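Local coordinates for protein PorB (Corynebacterium glutamicum, PDB 2VQG) that probably forms an anion-selective, mainly alpha-helical porin in the outer envelope of the bacterium, and binds zinc ions in the crystal, at residues P15-V20 with A75-T80; I24-L29 with G33-G38; K51-W56 with D65-Q70. One frame throughout, in Å; residues are numbered along the deposited sequence. Where two conformers were deposited one is given.

In the fold
From the N terminus the chain runs through 15-20 into helix 19-31, and contact 1 closes the longest loop by bringing this entry against the C-terminal end of helix 61-80, with 54 residues between. Contacts 2 and 3 lie one after the other within that loop. Contact 2 folds the segment after helix 19-31 back on its last turns; contact 3 sets the end of helix 41-52 against helix 61-80. Contacts 1 and 2 touch where Leu25 packs on Arg77 and Ala78, and contacts 2 and 3 where Val34 meets Lys51. Contacts 1 and 3 share helix 61-80 but lie on opposite sides of the chain's centre. Together they connect the lead-in to helix 19-31, the turn after it and the end of helix 41-52 with helix 61-80.

Contact 1: residues P15-V20 with A75-T80; sequences PQYNWV and ADRAQT
The Tyr17 ring has the methyl CG2 of Thr80 over one face, a CH-pi contact in which CG2 stands 3.9 Å from the ring centroid and only 13° off the normal. The backbone O of Arg77 comes to the same ring obliquely. Thr80 divides its two branches: CG2, anti to the backbone N, goes to the ring, while OG1 (chi1 -57°), beside that N, is turned to a water 2.7 Å away. The same water lies 3.1 Å from Tyr17 OH and so joins the two hydroxyls. At the far end of the ring, Tyr17 OH touches the aliphatic part of Arg77, 3.7 Å from its CG. In the conformer described, the arginine chain then bends at chi3 and its end leads away from the tyrosine. Tyr17 also touches Cys81, whose disulfide with Cys22 ties the start of helix 19-31 to the residue just beyond helix 61-80. Next in the chain, Asn18 is the N-cap of helix 19-31: its OD1 accepts a weak bond from Val20 N at 3.0 Å and a further one from Ala21 N. The direct contact across the segments is van der Waals in kind, a methyl on the ring and the hydroxyl oxygen on a methylene, while the polar link passes through water; this small surface patch lies beside the covalent disulfide connection.

Contact 2: residues I24-L29 with G33-G38; sequences ILEGGL and GVLEEG. With ZN (zinc ion), chain J; ZN (zinc ion), chain O; ZN (zinc ion), chain K.
Leu29 and Leu35 press their CB atoms together at 3.6 Å, the dense part of this contact. Leu29 CD2 meets Val34 CG2 at 3.8 Å, and both residues are buried against Leu44 of helix 41-52. Leu35 has CG anti to its backbone N (chi1 180°), which carries CD2 to Glu26 CG, 3.7 Å away; the two side chains cross at about a right angle. Leu29 O accepts two bonds: Val34 N approaches at 3.1 Å almost in line with the carbonyl, whereas Leu35 N comes from above the carbonyl plane at 3.3 Å. Looser and more polar is the side bearing the acids. Glu26 stretches out to put OE2 1.9 Å from one zinc ion, Glu37 binds a second through OE2, and Glu36 points away from the helix to grip a third, also bound by a water, with both carboxylate oxygens. The first and third zinc ions have further ligands outside the segments, and a cacodylate ion, probably from the crystallisation liquor, lies near Glu26 and Glu37. Gly33 has positive phi (75°), and Val34 N to Leu29 O is one of the bonds back into the last turn: the Schellman motif ending helix 19-31.

Contact 3: residues K51-W56 with D65-Q70; sequences KGEGFW and DWNEDQ. With ZN (zinc ion), chain P; ZN (zinc ion), chain L.
The backbones come closest at Gly52 and Asn67, whose CA atoms are 6.2 Å apart where the end of helix 41-52 passes helix 61-80. Asn67 carries the contact. Its CG is anti to the backbone N (chi1 179°), which extends the amide from the helix toward the 51-56 segment. There OD1 lies against the backbone of Gly52, 3.4 Å from CA, and ND2 rests 3.9 Å from Glu53 CG. The Glu53 and Asn67 side chains cross at about a right angle, with carboxylate and amide planes 64° apart. The principal polar partner of the amide is one turn earlier on helix 41-52: Asn67 ND2 donates to Ala49 O, fixing the rotation of this buried side chain. Gly52, having no side chain, lets Asn67 OD1 lie directly on its CA. The contact closes a hairpin-like helical excursion: helix 41-52 ends, Gly54 serves as N-cap of the short helix 55-59, and the chain returns in helix 61-80 to pack on helix 41-52. Gly54 N is hydrogen-bonded to Thr57 OG1 at the start of helix 55-59. Another face of helix 61-80 offers Asp65 and Asp69, one turn apart, to zinc at two closely spaced, probably alternative positions, whose joint occupation is doubtful. One position lies 2.6 Å from Asp69 OD1 and 2.5 Å from Asp69 OD2; the other is 2.0 Å from Asp69 OD2. In the Asp65 conformer described, OD1 tentatively binds the former and OD2 the latter.

Contact 1: residues P15-V20 with A75-T80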
ATOM      1  N   PRO A  15       2.472   5.901  18.326  1.00 35.42           N
ATOM      2  CA  PRO A  15       1.207   5.152  18.289  1.00 34.38           C
ATOM      3  C   PRO A  15       0.823   4.809  16.852  1.00 33.48           C
ATOM      4  O   PRO A  15      -0.000   3.916  16.618  1.00 33.95           O
ATOM      5  CB  PRO A  15       0.185   6.144  18.869  1.00 34.79           C
ATOM      6  CG  PRO A  15       0.986   7.165  19.600  1.00 34.89           C
ATOM      7  CD  PRO A  15       2.311   7.243  18.923  1.00 35.36           C
ATOM      8  N   GLN A  16       1.426   5.509  15.898  1.00 31.27           N
ATOM      9  CA  GLN A  16       1.163   5.237  14.500  1.00 29.45           C
ATOM     10  C   GLN A  16       1.534   3.815  14.093  1.00 26.23           C
ATOM     11  O   GLN A  16       1.042   3.339  13.072  1.00 26.45           O
ATOM     12  CB  GLN A  16       1.831   6.274  13.580  1.00 29.81           C
ATOM     13  CG  GLN A  16       3.269   6.649  13.940  1.00 31.46           C
ATOM     14  CD  GLN A  16       3.815   7.807  13.106  1.00 32.15           C
ATOM     15  OE1 GLN A  16       3.075   8.467  12.371  1.00 35.75           O
ATOM     16  NE2 GLN A  16       5.119   8.065  13.229  1.00 34.30           N
ATOM     17  N   TYR A  17       2.392   3.130  14.861  1.00 22.25           N
ATOM     18  CA  TYR A  17       2.700   1.736  14.495  1.00 19.09           C
ATOM     19  C   TYR A  17       2.339   0.705  15.572  1.00 16.57           C
ATOM     20  O   TYR A  17       2.917  -0.375  15.610  1.00 15.89           O
ATOM     21  CB  TYR A  17       4.150   1.572  14.009  1.00 20.36           C
ATOM     22  CG  TYR A  17       4.419   2.311  12.703  1.00 21.21           C
ATOM     23  CD1 TYR A  17       3.836   1.888  11.504  1.00 21.98           C
ATOM     24  CD2 TYR A  17       5.246   3.439  12.672  1.00 24.30           C
ATOM     25  CE1 TYR A  17       4.070   2.572  10.293  1.00 25.11           C
ATOM     26  CE2 TYR A  17       5.483   4.133  11.459  1.00 23.73           C
ATOM     27  CZ  TYR A  17       4.896   3.694  10.290  1.00 25.08           C
ATOM     28  OH  TYR A  17       5.122   4.362   9.087  1.00 25.78           O
ATOM     29  N   ASN A  18       1.396   1.038  16.439  1.00 13.40           N
ATOM     30  CA  ASN A  18       0.909   0.057  17.411  1.00 12.29           C
ATOM     31  C   ASN A  18      -0.072  -0.904  16.713  1.00 11.24           C
ATOM     32  O   ASN A  18      -0.414  -0.714  15.541  1.00 10.57           O
ATOM     33  CB  ASN A  18       0.299   0.715  18.647  1.00 12.87           C
ATOM     34  CG  ASN A  18      -0.961   1.526  18.337  1.00 17.06           C
ATOM     35  OD1 ASN A  18      -1.788   1.120  17.544  1.00 16.67           O
ATOM     36  ND2 ASN A  18      -1.098   2.679  18.985  1.00 23.54           N
ATOM     37  N   TRP A  19      -0.490  -1.945  17.418  1.00  9.94           N
ATOM     38  CA  TRP A  19      -1.264  -3.011  16.773  1.00 10.61           C
ATOM     39  C   TRP A  19      -2.626  -2.512  16.329  1.00 10.60           C
ATOM     40  O   TRP A  19      -3.222  -3.086  15.427  1.00  9.37           O
ATOM     41  CB  TRP A  19      -1.418  -4.199  17.728  1.00 10.99           C
ATOM     42  CG  TRP A  19      -2.285  -3.930  18.964  1.00 11.14           C
ATOM     43  CD1 TRP A  19      -1.873  -3.494  20.194  1.00 12.08           C
ATOM     44  CD2 TRP A  19      -3.676  -4.178  19.064  1.00 10.64           C
ATOM     45  NE1 TRP A  19      -2.947  -3.444  21.069  1.00 11.26           N
ATOM     46  CE2 TRP A  19      -4.070  -3.845  20.387  1.00 11.63           C
ATOM     47  CE3 TRP A  19      -4.653  -4.596  18.146  1.00 11.33           C
ATOM     48  CZ2 TRP A  19      -5.405  -3.950  20.825  1.00 13.18           C
ATOM     49  CZ3 TRP A  19      -5.995  -4.709  18.580  1.00 11.55           C
ATOM     50  CH2 TRP A  19      -6.350  -4.385  19.914  1.00 12.10           C
ATOM     51  N   VAL A  20      -3.117  -1.460  16.988  1.00  8.93           N
ATOM     52  CA  VAL A  20      -4.452  -0.902  16.618  1.00  9.52           C
ATOM     53  C   VAL A  20      -4.311  -0.183  15.297  1.00 10.08           C
ATOM     54  O   VAL A  20      -5.084  -0.443  14.376  1.00  9.57           O
ATOM     55  CB  VAL A  20      -5.034  -0.031  17.713  1.00  8.96           C
ATOM     56  CG1 VAL A  20      -6.391   0.632  17.286  1.00  9.56           C
ATOM     57  CG2 VAL A  20      -5.260  -0.888  18.953  1.00 10.73           C
ATOM     58  N   ALA A  75       2.727   0.804   0.986  1.00 16.86           N
ATOM     59  CA  ALA A  75       3.204  -0.563   1.092  1.00 16.89           C
ATOM     60  C   ALA A  75       4.353  -0.614   2.079  1.00 17.05           C
ATOM     61  O   ALA A  75       4.469  -1.583   2.840  1.00 17.51           O
ATOM     62  CB  ALA A  75       3.633  -1.100  -0.264  1.00 16.00           C
ATOM     63  N   ASP A  76       5.182   0.433   2.083  1.00 17.97           N
ATOM     64  CA  ASP A  76       6.242   0.579   3.106  1.00 18.34           C
ATOM     65  C   ASP A  76       5.654   0.589   4.527  1.00 18.29           C
ATOM     66  O   ASP A  76       6.198  -0.071   5.420  1.00 17.47           O
ATOM     67  CB  ASP A  76       7.056   1.857   2.902  1.00 19.09           C
ATOM     68  CG  ASP A  76       8.061   1.747   1.753  1.00 21.20           C
ATOM     69  OD1 ASP A  76       8.248   0.629   1.216  1.00 22.79           O
ATOM     70  OD2 ASP A  76       8.681   2.780   1.413  1.00 24.23           O
ATOM     71  N   ARG A  77       4.577   1.353   4.735  1.00 18.34           N
ATOM     72  CA  ARG A  77       3.936   1.400   6.046  0.50 18.19           C
ATOM     73  C   ARG A  77       3.360   0.034   6.436  1.00 17.43           C
ATOM     74  O   ARG A  77       3.477  -0.374   7.598  1.00 17.22           O
ATOM     75  CB  ARG A  77       2.909   2.539   6.128  0.50 18.24           C
ATOM     76  CG  ARG A  77       3.553   3.892   5.788  0.50 19.97           C
ATOM     77  CD  ARG A  77       2.684   5.100   6.118  0.50 20.25           C
ATOM     78  NE  ARG A  77       1.547   5.262   5.215  0.50 24.72           N
ATOM     79  CZ  ARG A  77       1.562   5.946   4.069  0.50 24.89           C
ATOM     80  NH1 ARG A  77       2.663   6.549   3.639  0.50 26.50           N
ATOM     81  NH2 ARG A  77       0.454   6.032   3.354  0.50 25.46           N
ATOM     82  N   ALA A  78       2.788  -0.677   5.464  1.00 15.98           N
ATOM     83  CA  ALA A  78       2.331  -2.045   5.678  1.00 15.86           C
ATOM     84  C   ALA A  78       3.467  -2.990   6.095  1.00 15.54           C
ATOM     85  O   ALA A  78       3.290  -3.830   6.985  1.00 15.68           O
ATOM     86  CB  ALA A  78       1.657  -2.563   4.459  1.00 15.63           C
ATOM     87  N   GLN A  79       4.630  -2.848   5.474  1.00 15.31           N
ATOM     88  CA  GLN A  79       5.772  -3.695   5.832  1.00 15.23           C
ATOM     89  C   GLN A  79       6.209  -3.423   7.262  1.00 15.45           C
ATOM     90  O   GLN A  79       6.472  -4.361   8.033  1.00 15.65           O
ATOM     91  CB  GLN A  79       6.934  -3.501   4.860  1.00 15.96           C
ATOM     92  CG  GLN A  79       8.079  -4.464   5.125  1.00 15.50           C
ATOM     93  CD  GLN A  79       9.276  -4.212   4.239  1.00 17.70           C
ATOM     94  OE1 GLN A  79       9.126  -3.826   3.075  1.00 18.86           O
ATOM     95  NE2 GLN A  79      10.482  -4.442   4.778  1.00 17.20           N
ATOM     96  N   THR A  80       6.261  -2.143   7.627  1.00 15.25           N
ATOM     97  CA  THR A  80       6.608  -1.743   8.989  1.00 15.72           C
ATOM     98  C   THR A  80       5.637  -2.372   9.981  1.00 15.19           C
ATOM     99  O   THR A  80       6.047  -2.835  11.061  1.00 13.49           O
ATOM    100  CB  THR A  80       6.650  -0.205   9.132  1.00 16.82           C
ATOM    101  OG1 THR A  80       7.598   0.318   8.181  1.00 17.51           O
ATOM    102  CG2 THR A  80       7.121   0.189  10.530  1.00 17.48           C
TER
HETATM  103  O   HOH W   1       6.956   2.799   7.195  1.00 40.13           O

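Contact 2: residues I24-L29 with G33-G38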
ATOM      1  N   ILE A  24      -5.974  -1.552  11.815  1.00 11.97           N
ATOM      2  CA  ILE A  24      -6.866  -0.753  10.953  1.00 12.40           C
ATOM      3  C   ILE A  24      -6.309  -0.731   9.510  1.00 12.65           C
ATOM      4  O   ILE A  24      -7.051  -0.894   8.530  1.00 13.52           O
ATOM      5  CB  ILE A  24      -7.005   0.691  11.509  1.00 11.48           C
ATOM      6  CG1 ILE A  24      -7.745   0.638  12.846  1.00 12.29           C
ATOM      7  CG2 ILE A  24      -7.697   1.644  10.447  1.00 12.12           C
ATOM      8  CD1 ILE A  24      -7.746   1.991  13.602  1.00 13.28           C
ATOM      9  N   LEU A  25      -5.007  -0.510   9.386  1.00 11.74           N
ATOM     10  CA  LEU A  25      -4.357  -0.527   8.083  1.00 12.29           C
ATOM     11  C   LEU A  25      -4.585  -1.889   7.409  1.00 12.65           C
ATOM     12  O   LEU A  25      -4.953  -1.955   6.224  1.00 12.77           O
ATOM     13  CB  LEU A  25      -2.858  -0.252   8.224  1.00 11.20           C
ATOM     14  CG  LEU A  25      -2.019  -0.377   6.944  1.00 12.12           C
ATOM     15  CD1 LEU A  25      -2.479   0.658   5.925  1.00 14.57           C
ATOM     16  CD2 LEU A  25      -0.530  -0.197   7.247  1.00 13.71           C
ATOM     17  N   GLU A  26      -4.394  -2.968   8.173  1.00 12.39           N
ATOM     18  CA  GLU A  26      -4.494  -4.323   7.579  1.00 12.47           C
ATOM     19  C   GLU A  26      -5.943  -4.613   7.129  1.00 12.23           C
ATOM     20  O   GLU A  26      -6.157  -5.078   5.999  1.00 11.86           O
ATOM     21  CB  GLU A  26      -4.017  -5.392   8.552  1.00 12.49           C
ATOM     22  CG  GLU A  26      -4.181  -6.792   7.946  1.00 14.91           C
ATOM     23  CD  GLU A  26      -3.547  -7.892   8.744  1.00 13.43           C
ATOM     24  OE1 GLU A  26      -3.215  -7.744   9.942  1.00 13.29           O
ATOM     25  OE2 GLU A  26      -3.406  -8.969   8.142  1.00 15.57           O
ATOM     26  N   GLY A  27      -6.922  -4.330   8.000  1.00 12.47           N
ATOM     27  CA  GLY A  27      -8.348  -4.490   7.646  1.00 11.28           C
ATOM     28  C   GLY A  27      -8.684  -3.668   6.401  1.00 12.94           C
ATOM     29  O   GLY A  27      -9.303  -4.161   5.438  1.00 12.17           O
ATOM     30  N   GLY A  28      -8.247  -2.413   6.395  1.00 11.59           N
ATOM     31  CA  GLY A  28      -8.580  -1.525   5.269  1.00 13.06           C
ATOM     32  C   GLY A  28      -7.980  -2.006   3.943  1.00 13.92           C
ATOM     33  O   GLY A  28      -8.656  -1.944   2.911  1.00 13.54           O
ATOM     34  N   LEU A  29      -6.741  -2.507   3.976  1.00 12.85           N
ATOM     35  CA  LEU A  29      -6.093  -3.019   2.771  1.00 14.02           C
ATOM     36  C   LEU A  29      -6.739  -4.331   2.305  1.00 13.87           C
ATOM     37  O   LEU A  29      -6.842  -4.566   1.094  1.00 16.07           O
ATOM     38  CB  LEU A  29      -4.582  -3.206   2.970  1.00 14.03           C
ATOM     39  CG  LEU A  29      -3.786  -1.905   3.265  1.00 15.23           C
ATOM     40  CD1 LEU A  29      -2.351  -2.286   3.555  1.00 17.55           C
ATOM     41  CD2 LEU A  29      -3.844  -0.914   2.114  1.00 18.02           C
ATOM     42  N   GLY A  33      -9.132  -4.938  -1.234  1.00 16.64           N
ATOM     43  CA  GLY A  33      -8.753  -6.000  -2.171  1.00 18.10           C
ATOM     44  C   GLY A  33      -7.315  -5.945  -2.666  1.00 19.05           C
ATOM     45  O   GLY A  33      -7.020  -6.470  -3.738  1.00 19.63           O
ATOM     46  N   VAL A  34      -6.424  -5.304  -1.902  1.00 18.46           N
ATOM     47  CA  VAL A  34      -5.021  -5.136  -2.321  1.00 19.15           C
ATOM     48  C   VAL A  34      -4.031  -5.969  -1.501  1.00 19.73           C
ATOM     49  O   VAL A  34      -2.960  -6.339  -1.996  1.00 20.33           O
ATOM     50  CB  VAL A  34      -4.555  -3.648  -2.351  1.00 18.29           C
ATOM     51  CG1 VAL A  34      -5.326  -2.832  -3.402  1.00 19.31           C
ATOM     52  CG2 VAL A  34      -4.666  -2.974  -0.952  1.00 18.65           C
ATOM     53  N   LEU A  35      -4.388  -6.295  -0.264  1.00 20.16           N
ATOM     54  CA  LEU A  35      -3.499  -7.088   0.586  1.00 21.73           C
ATOM     55  C   LEU A  35      -3.863  -8.555   0.565  1.00 24.39           C
ATOM     56  O   LEU A  35      -5.048  -8.898   0.719  1.00 25.04           O
ATOM     57  CB  LEU A  35      -3.542  -6.575   2.035  1.00 21.47           C
ATOM     58  CG  LEU A  35      -2.679  -7.273   3.094  1.00 20.30           C
ATOM     59  CD1 LEU A  35      -1.200  -7.116   2.807  1.00 18.98           C
ATOM     60  CD2 LEU A  35      -3.019  -6.658   4.439  1.00 20.87           C
ATOM     61  N   GLU A  36      -2.842  -9.396   0.379  1.00 26.49           N
ATOM     62  CA  GLU A  36      -2.968 -10.849   0.486  1.00 29.14           C
ATOM     63  C   GLU A  36      -1.762 -11.539   1.145  1.00 29.88           C
ATOM     64  O   GLU A  36      -0.796 -10.889   1.561  1.00 29.94           O
ATOM     65  CB  GLU A  36      -3.229 -11.464  -0.876  1.00 29.76           C
ATOM     66  CG  GLU A  36      -2.047 -11.412  -1.832  1.00 32.78           C
ATOM     67  CD  GLU A  36      -2.472 -11.741  -3.239  1.00 38.09           C
ATOM     68  OE1 GLU A  36      -3.669 -11.499  -3.559  1.00 41.40           O
ATOM     69  OE2 GLU A  36      -1.628 -12.238  -4.033  1.00 39.93           O
ATOM     70  N   GLU A  37      -1.836 -12.870   1.186  1.00 30.35           N
ATOM     71  CA  GLU A  37      -0.928 -13.721   1.920  1.00 31.41           C
ATOM     72  C   GLU A  37       0.394 -13.952   1.179  1.00 31.22           C
ATOM     73  O   GLU A  37       0.412 -14.139  -0.042  1.00 31.23           O
ATOM     74  CB  GLU A  37      -1.624 -15.056   2.170  1.00 32.09           C
ATOM     75  CG  GLU A  37      -0.996 -15.895   3.250  1.00 35.55           C
ATOM     76  CD  GLU A  37      -0.949 -15.160   4.563  1.00 39.64           C
ATOM     77  OE1 GLU A  37      -1.917 -14.420   4.859  1.00 41.88           O
ATOM     78  OE2 GLU A  37       0.059 -15.311   5.290  1.00 41.16           O
ATOM     79  N   GLY A  38       1.495 -13.940   1.930  1.00 30.93           N
ATOM     80  CA  GLY A  38       2.820 -14.210   1.358  1.00 30.00           C
ATOM     81  C   GLY A  38       3.219 -13.137   0.373  1.00 29.31           C
ATOM     82  O   GLY A  38       4.079 -13.343  -0.489  1.00 29.34           O
TER
HETATM   83 ZN    ZN J1089      -2.952 -10.645   8.970  0.90 11.11          ZN
HETATM   84 ZN    ZN O1094      -3.295 -11.899  -5.694  0.50 37.39          ZN
HETATM   85 ZN    ZN K1090      -0.166 -13.941   7.040  0.90 54.34          ZN
HETATM   86  O   HOH W   2      -1.690 -13.455  -6.692  1.00 45.84           O

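Contact 3: residues K51-W56 with D65-Q70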
ATOM      1  N   LYS A  51      -5.263  -0.253  -8.372  1.00 15.25           N
ATOM      2  CA  LYS A  51      -6.586   0.196  -7.926  1.00 15.76           C
ATOM      3  C   LYS A  51      -6.699   1.728  -7.864  1.00 14.60           C
ATOM      4  O   LYS A  51      -7.818   2.271  -7.867  1.00 14.63           O
ATOM      5  CB  LYS A  51      -6.937  -0.406  -6.562  1.00 16.76           C
ATOM      6  CG  LYS A  51      -7.037  -1.930  -6.533  1.00 21.55           C
ATOM      7  CD  LYS A  51      -8.187  -2.428  -7.362  1.00 27.52           C
ATOM      8  CE  LYS A  51      -8.369  -3.957  -7.205  1.00 31.17           C
ATOM      9  NZ  LYS A  51      -9.138  -4.281  -5.985  1.00 34.89           N
ATOM     10  N   GLY A  52      -5.561   2.416  -7.790  1.00 15.35           N
ATOM     11  CA  GLY A  52      -5.568   3.886  -7.805  1.00 16.50           C
ATOM     12  C   GLY A  52      -5.665   4.484  -9.209  1.00 17.59           C
ATOM     13  O   GLY A  52      -5.909   5.685  -9.362  1.00 17.92           O
ATOM     14  N   GLU A  53      -5.485   3.658 -10.232  1.00 17.94           N
ATOM     15  CA  GLU A  53      -5.580   4.125 -11.625  1.00 19.30           C
ATOM     16  C   GLU A  53      -7.000   4.560 -11.956  1.00 19.30           C
ATOM     17  O   GLU A  53      -7.966   4.036 -11.404  1.00 19.30           O
ATOM     18  CB  GLU A  53      -5.129   3.045 -12.599  1.00 19.51           C
ATOM     19  CG  GLU A  53      -3.630   2.853 -12.614  1.00 21.53           C
ATOM     20  CD  GLU A  53      -3.193   1.809 -13.657  1.00 23.60           C
ATOM     21  OE1 GLU A  53      -3.571   1.946 -14.830  1.00 29.91           O
ATOM     22  OE2 GLU A  53      -2.474   0.860 -13.293  1.00 29.42           O
ATOM     23  N   GLY A  54      -7.117   5.549 -12.834  1.00 18.38           N
ATOM     24  CA  GLY A  54      -8.433   6.027 -13.261  1.00 17.87           C
ATOM     25  C   GLY A  54      -8.223   7.157 -14.229  1.00 17.26           C
ATOM     26  O   GLY A  54      -7.098   7.360 -14.736  1.00 17.10           O
ATOM     27  N   PHE A  55      -9.296   7.907 -14.462  1.00 16.41           N
ATOM     28  CA  PHE A  55      -9.251   9.010 -15.393  1.00 16.04           C
ATOM     29  C   PHE A  55      -7.996   9.886 -15.228  1.00 16.21           C
ATOM     30  O   PHE A  55      -7.247  10.146 -16.207  1.00 16.48           O
ATOM     31  CB  PHE A  55     -10.524   9.858 -15.280  1.00 16.14           C
ATOM     32  CG  PHE A  55     -10.594  10.937 -16.312  1.00 16.08           C
ATOM     33  CD1 PHE A  55     -11.147  10.662 -17.562  1.00 18.44           C
ATOM     34  CD2 PHE A  55     -10.053  12.208 -16.065  1.00 14.88           C
ATOM     35  CE1 PHE A  55     -11.202  11.655 -18.546  1.00 17.65           C
ATOM     36  CE2 PHE A  55     -10.112  13.204 -17.049  1.00 16.70           C
ATOM     37  CZ  PHE A  55     -10.679  12.920 -18.285  1.00 18.57           C
ATOM     38  N   TRP A  56      -7.728  10.320 -14.007  1.00 15.55           N
ATOM     39  CA  TRP A  56      -6.651  11.339 -13.803  1.00 16.30           C
ATOM     40  C   TRP A  56      -5.247  10.777 -13.973  1.00 17.12           C
ATOM     41  O   TRP A  56      -4.349  11.486 -14.472  1.00 17.08           O
ATOM     42  CB  TRP A  56      -6.815  12.083 -12.464  1.00 16.44           C
ATOM     43  CG  TRP A  56      -8.171  12.766 -12.387  1.00 13.59           C
ATOM     44  CD1 TRP A  56      -9.259  12.385 -11.610  1.00 15.60           C
ATOM     45  CD2 TRP A  56      -8.610  13.890 -13.160  1.00 14.72           C
ATOM     46  NE1 TRP A  56     -10.305  13.238 -11.835  1.00 13.61           N
ATOM     47  CE2 TRP A  56      -9.950  14.160 -12.785  1.00 15.68           C
ATOM     48  CE3 TRP A  56      -7.996  14.709 -14.118  1.00 13.31           C
ATOM     49  CZ2 TRP A  56     -10.689  15.215 -13.335  1.00 14.87           C
ATOM     50  CZ3 TRP A  56      -8.738  15.762 -14.682  1.00 14.28           C
ATOM     51  CH2 TRP A  56     -10.074  15.997 -14.291  1.00 15.25           C
ATOM     52  N   ASP A  65       2.339   9.413 -11.496  1.00 17.40           N
ATOM     53  CA  ASP A  65       3.504   9.325 -10.637  0.50 18.03           C
ATOM     54  C   ASP A  65       3.127   9.407  -9.156  1.00 17.56           C
ATOM     55  O   ASP A  65       3.645   8.638  -8.329  1.00 17.77           O
ATOM     56  CB  ASP A  65       4.521  10.414 -10.972  0.50 18.27           C
ATOM     57  CG  ASP A  65       5.747  10.332 -10.094  0.50 20.56           C
ATOM     58  OD1 ASP A  65       6.394   9.261 -10.075  0.50 24.31           O
ATOM     59  OD2 ASP A  65       6.051  11.322  -9.398  0.50 24.18           O
ATOM     60  N   TRP A  66       2.229  10.332  -8.826  1.00 17.84           N
ATOM     61  CA  TRP A  66       1.713  10.465  -7.451  1.00 18.49           C
ATOM     62  C   TRP A  66       1.090   9.140  -6.997  1.00 18.91           C
ATOM     63  O   TRP A  66       1.374   8.661  -5.892  1.00 18.04           O
ATOM     64  CB  TRP A  66       0.674  11.580  -7.389  1.00 19.52           C
ATOM     65  CG  TRP A  66       0.222  11.929  -6.018  1.00 19.97           C
ATOM     66  CD1 TRP A  66       0.660  12.970  -5.246  1.00 22.72           C
ATOM     67  CD2 TRP A  66      -0.789  11.257  -5.253  1.00 21.48           C
ATOM     68  NE1 TRP A  66      -0.001  12.972  -4.028  1.00 21.71           N
ATOM     69  CE2 TRP A  66      -0.902  11.936  -4.017  1.00 21.44           C
ATOM     70  CE3 TRP A  66      -1.603  10.141  -5.492  1.00 21.44           C
ATOM     71  CZ2 TRP A  66      -1.802  11.529  -3.014  1.00 21.66           C
ATOM     72  CZ3 TRP A  66      -2.493   9.735  -4.493  1.00 21.98           C
ATOM     73  CH2 TRP A  66      -2.591  10.442  -3.277  1.00 21.20           C
ATOM     74  N   ASN A  67       0.272   8.534  -7.866  1.00 17.81           N
ATOM     75  CA  ASN A  67      -0.313   7.221  -7.577  1.00 18.64           C
ATOM     76  C   ASN A  67       0.760   6.183  -7.198  1.00 19.21           C
ATOM     77  O   ASN A  67       0.653   5.541  -6.152  1.00 18.70           O
ATOM     78  CB  ASN A  67      -1.154   6.750  -8.769  1.00 17.83           C
ATOM     79  CG  ASN A  67      -1.789   5.386  -8.570  1.00 18.75           C
ATOM     80  OD1 ASN A  67      -2.351   5.062  -7.502  1.00 15.56           O
ATOM     81  ND2 ASN A  67      -1.773   4.590  -9.635  1.00 16.22           N
ATOM     82  N   GLU A  68       1.788   6.037  -8.039  0.50 19.50           N
ATOM     83  CA  GLU A  68       2.854   5.057  -7.801  0.50 20.31           C
ATOM     84  C   GLU A  68       3.595   5.360  -6.510  0.50 20.25           C
ATOM     85  O   GLU A  68       3.811   4.465  -5.681  0.50 20.13           O
ATOM     86  CB  GLU A  68       3.853   5.009  -8.972  0.50 20.66           C
ATOM     87  CG  GLU A  68       3.249   4.527 -10.279  0.50 23.43           C
ATOM     88  CD  GLU A  68       2.853   3.056 -10.276  0.50 27.75           C
ATOM     89  OE1 GLU A  68       3.434   2.247  -9.511  0.50 30.50           O
ATOM     90  OE2 GLU A  68       1.962   2.699 -11.068  0.50 30.68           O
ATOM     91  N   ASP A  69       3.956   6.627  -6.333  1.00 19.96           N
ATOM     92  CA  ASP A  69       4.707   7.049  -5.138  1.00 20.82           C
ATOM     93  C   ASP A  69       3.942   6.824  -3.836  1.00 20.40           C
ATOM     94  O   ASP A  69       4.532   6.386  -2.847  1.00 20.40           O
ATOM     95  CB  ASP A  69       5.114   8.506  -5.234  1.00 21.02           C
ATOM     96  CG  ASP A  69       6.139   8.742  -6.302  1.00 23.42           C
ATOM     97  OD1 ASP A  69       6.795   7.759  -6.731  1.00 26.14           O
ATOM     98  OD2 ASP A  69       6.280   9.910  -6.723  1.00 25.71           O
ATOM     99  N   GLN A  70       2.656   7.152  -3.828  1.00 19.75           N
ATOM    100  CA  GLN A  70       1.837   6.936  -2.639  1.00 20.28           C
ATOM    101  C   GLN A  70       1.550   5.454  -2.398  1.00 19.62           C
ATOM    102  O   GLN A  70       1.513   5.020  -1.239  1.00 19.55           O
ATOM    103  CB  GLN A  70       0.563   7.773  -2.668  1.00 21.43           C
ATOM    104  CG  GLN A  70       0.848   9.278  -2.672  1.00 25.10           C
ATOM    105  CD  GLN A  70       1.659   9.754  -1.463  1.00 29.67           C
ATOM    106  OE1 GLN A  70       1.451   9.303  -0.332  1.00 31.63           O
ATOM    107  NE2 GLN A  70       2.568  10.690  -1.703  1.00 32.46           N
TER
HETATM  108 ZN    ZN P1095       7.903   9.266  -8.525  0.50 36.67          ZN
HETATM  109 ZN    ZN L1091       7.318  11.429  -7.609  0.50 36.42          ZN